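Local atomic coordinates of uncharacterized protein (Bacteroides fragilis, PDB entry 3EUR), a protein that is of unknown function but has a thioredoxin-like domain, which hints at, without establishing, a role in thiol-disulfide chemistry. Residues G21-L26 with D98-I103. Sequence-based numbering, arbitrary orientation.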
ATOM      1  N   GLY A  21     -17.172  -3.394   2.553  1.00 17.47           N
ATOM      2  CA  GLY A  21     -17.237  -4.786   3.005  1.00 16.78           C
ATOM      3  C   GLY A  21     -16.761  -5.769   1.966  1.00 16.56           C
ATOM      4  O   GLY A  21     -16.630  -6.952   2.241  1.00 17.19           O
ATOM      5  N   VAL A  22     -16.480  -5.287   0.766  1.00 16.25           N
ATOM      6  CA  VAL A  22     -15.924  -6.135  -0.265  1.00 16.33           C
ATOM      7  C   VAL A  22     -14.533  -6.675   0.196  1.00 15.37           C
ATOM      8  O   VAL A  22     -13.733  -5.932   0.785  1.00 15.71           O
ATOM      9  CB  VAL A  22     -15.824  -5.321  -1.548  1.00 17.62           C
ATOM     10  CG1 VAL A  22     -14.905  -5.989  -2.567  1.00 20.73           C
ATOM     11  CG2 VAL A  22     -17.242  -5.059  -2.106  1.00 19.78           C
ATOM     12  N   LYS A  23     -14.273  -7.953  -0.090  1.00 13.78           N
ATOM     13  CA  LYS A  23     -12.982  -8.629   0.196  1.00 15.16           C
ATOM     14  C   LYS A  23     -12.187  -8.825  -1.080  1.00 13.14           C
ATOM     15  O   LYS A  23     -12.750  -9.210  -2.113  1.00 14.99           O
ATOM     16  CB  LYS A  23     -13.160 -10.052   0.736  1.00 18.56           C
ATOM     17  CG  LYS A  23     -14.155 -10.273   1.786  1.00 22.95           C
ATOM     18  CD  LYS A  23     -13.532  -9.868   3.083  1.00 23.39           C
ATOM     19  CE  LYS A  23     -14.471  -9.934   4.241  1.00 25.00           C
ATOM     20  NZ  LYS A  23     -13.808  -9.412   5.451  1.00 22.39           N
ATOM     21  N   GLY A  24     -10.880  -8.660  -0.983  1.00 12.22           N
ATOM     22  CA  GLY A  24      -9.976  -9.016  -2.047  1.00 11.64           C
ATOM     23  C   GLY A  24      -8.647  -9.363  -1.503  1.00  9.79           C
ATOM     24  O   GLY A  24      -8.435  -9.231  -0.302  1.00 11.89           O
ATOM     25  N   THR A  25      -7.783  -9.898  -2.346  1.00  9.36           N
ATOM     26  CA  THR A  25      -6.459 -10.238  -1.928  1.00  8.65           C
ATOM     27  C   THR A  25      -5.412  -9.492  -2.729  1.00  7.70           C
ATOM     28  O   THR A  25      -5.631  -9.063  -3.862  1.00  8.78           O
ATOM     29  CB  THR A  25      -6.182 -11.757  -2.018  1.00 10.23           C
ATOM     30  OG1 THR A  25      -6.025 -12.081  -3.397  1.00  9.32           O
ATOM     31  CG2 THR A  25      -7.314 -12.593  -1.362  1.00 11.20           C
ATOM     32  N   LEU A  26      -4.200  -9.425  -2.188  1.00  7.97           N
ATOM     33  CA  LEU A  26      -3.080  -8.849  -2.972  1.00  8.05           C
ATOM     34  C   LEU A  26      -2.920  -9.557  -4.310  1.00  7.56           C
ATOM     35  O   LEU A  26      -2.773  -8.944  -5.354  1.00  8.05           O
ATOM     36  CB  LEU A  26      -1.792  -8.868  -2.154  1.00  7.94           C
ATOM     37  CG  LEU A  26      -0.553  -8.317  -2.887  1.00  7.99           C
ATOM     38  CD1 LEU A  26      -0.683  -6.831  -3.204  1.00  9.43           C
ATOM     39  CD2 LEU A  26       0.714  -8.635  -2.109  1.00  8.86           C
ATOM     40  N   ASP A  98      -7.080  -4.984   7.324  1.00 14.24           N
ATOM     41  CA  ASP A  98      -6.818  -6.377   7.548  1.00 13.64           C
ATOM     42  C   ASP A  98      -7.725  -6.878   8.661  1.00 15.86           C
ATOM     43  O   ASP A  98      -7.393  -6.817   9.847  1.00 17.11           O
ATOM     44  CB  ASP A  98      -5.345  -6.517   7.950  1.00 14.48           C
ATOM     45  CG  ASP A  98      -4.874  -7.961   8.110  1.00 13.86           C
ATOM     46  OD1 ASP A  98      -5.714  -8.890   8.145  1.00 16.22           O
ATOM     47  OD2 ASP A  98      -3.645  -8.110   8.298  1.00 14.85           O
ATOM     48  N   LYS A  99      -8.911  -7.329   8.264  1.00 16.21           N
ATOM     49  CA  LYS A  99      -9.958  -7.612   9.240  1.00 18.14           C
ATOM     50  C   LYS A  99      -9.518  -8.592  10.289  1.00 19.28           C
ATOM     51  O   LYS A  99      -9.774  -8.376  11.476  1.00 21.08           O
ATOM     52  CB  LYS A  99     -11.216  -8.134   8.544  1.00 17.93           C
ATOM     53  CG  LYS A  99     -12.385  -8.360   9.565  1.00 20.73           C
ATOM     54  CD  LYS A  99     -13.719  -8.581   8.931  1.00 25.10           C
ATOM     55  CE  LYS A  99     -14.742  -9.005  10.026  1.00 26.48           C
ATOM     56  NZ  LYS A  99     -15.860  -9.848   9.496  1.00 33.34           N
ATOM     57  N   GLU A 100      -8.899  -9.662   9.858  1.00 20.82           N
ATOM     58  CA  GLU A 100      -8.497 -10.748  10.734  1.00 23.21           C
ATOM     59  C   GLU A 100      -7.138 -10.536  11.427  1.00 21.50           C
ATOM     60  O   GLU A 100      -6.676 -11.404  12.158  1.00 23.22           O
ATOM     61  CB  GLU A 100      -8.412 -12.005   9.873  1.00 26.10           C
ATOM     62  CG  GLU A 100      -9.547 -12.152   8.769  1.00 31.15           C
ATOM     63  CD  GLU A 100      -9.355 -11.276   7.465  1.00 36.54           C
ATOM     64  OE1 GLU A 100      -8.345 -10.560   7.352  1.00 38.22           O
ATOM     65  OE2 GLU A 100     -10.237 -11.288   6.545  1.00 41.72           O
ATOM     66  N   LEU A 101      -6.472  -9.425  11.124  1.00 19.04           N
ATOM     67  CA  LEU A 101      -5.131  -9.121  11.645  1.00 17.45           C
ATOM     68  C   LEU A 101      -4.092 -10.180  11.281  1.00 17.06           C
ATOM     69  O   LEU A 101      -3.206 -10.540  12.066  1.00 18.68           O
ATOM     70  CB  LEU A 101      -5.179  -8.928  13.169  1.00 18.80           C
ATOM     71  CG  LEU A 101      -6.222  -7.908  13.613  1.00 19.29           C
ATOM     72  CD1 LEU A 101      -6.314  -7.942  15.160  1.00 23.30           C
ATOM     73  CD2 LEU A 101      -5.923  -6.492  13.104  1.00 21.36           C
ATOM     74  N   VAL A 102      -4.164 -10.679  10.072  1.00 17.04           N
ATOM     75  CA  VAL A 102      -3.281 -11.703   9.577  1.00 16.92           C
ATOM     76  C   VAL A 102      -1.841 -11.225   9.402  1.00 15.65           C
ATOM     77  O   VAL A 102      -0.889 -11.912   9.750  1.00 17.21           O
ATOM     78  CB  VAL A 102      -3.874 -12.379   8.345  1.00 16.89           C
ATOM     79  CG1 VAL A 102      -2.969 -13.445   7.858  1.00 17.44           C
ATOM     80  CG2 VAL A 102      -5.289 -12.951   8.635  1.00 21.01           C
ATOM     81  N   ILE A 103      -1.675 -10.033   8.848  1.00 14.47           N
ATOM     82  CA  ILE A 103      -0.341  -9.512   8.651  1.00 13.51           C
ATOM     83  C   ILE A 103       0.419  -9.447   9.982  1.00 14.60           C
ATOM     84  O   ILE A 103       1.564  -9.893  10.051  1.00 14.92           O
ATOM     85  CB  ILE A 103      -0.349  -8.135   7.935  1.00 13.47           C
ATOM     86  CG1 ILE A 103      -0.891  -8.250   6.497  1.00 13.52           C
ATOM     87  CG2 ILE A 103       1.036  -7.536   7.964  1.00 13.66           C
ATOM     88  CD1 ILE A 103      -1.262  -6.933   5.859  1.00 14.23           C
TER
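Lys23 reaches Lys99 and Glu100 with the end of its side chain alone. It sits at the start of strand 23-25, where its CG stands beside the backbone N and opposite the carbonyl carbon; a bend at chi2 (-81°) carries the remaining methylenes and NZ toward the turn at Asp98 to Leu101. There its NZ meets the flank of Lys99, 3.6 Å from CD, the two chains crossing at a slant. Lys99 is extended throughout, and the two ammonium groups remain 4.6 Å apart, NZ to NZ. Glu100, bent at chi2 (78°), approaches Lys23 from the opposite direction. Its OE2 stops 4.2 Å from Lys23 NZ, beyond salt-bridge range, although the carboxylate probably offsets some of the repulsion between the lysines. Lys23 NZ donates a hydrogen bond to Thr17 OG1 on the adjacent strand 15-18. Farther along, Gly24 pairs through its backbone with Tyr16, and Leu26 packs on Leu71.

The facing loop is a type I turn, Asp98 to Leu101, leading into helix 102-105. Asp98 braces that helix start: OD1 accepts from Val102 N at 3.1 Å, and OD2 takes Ile103 N on its syn lone pair at 2.8 Å. This exposed, lightly packed contact thus joins edge strand 23-25 of a thioredoxin-like mixed sheet, which pairs with strand 15-18, to the strand-to-helix turn after strand 94-97.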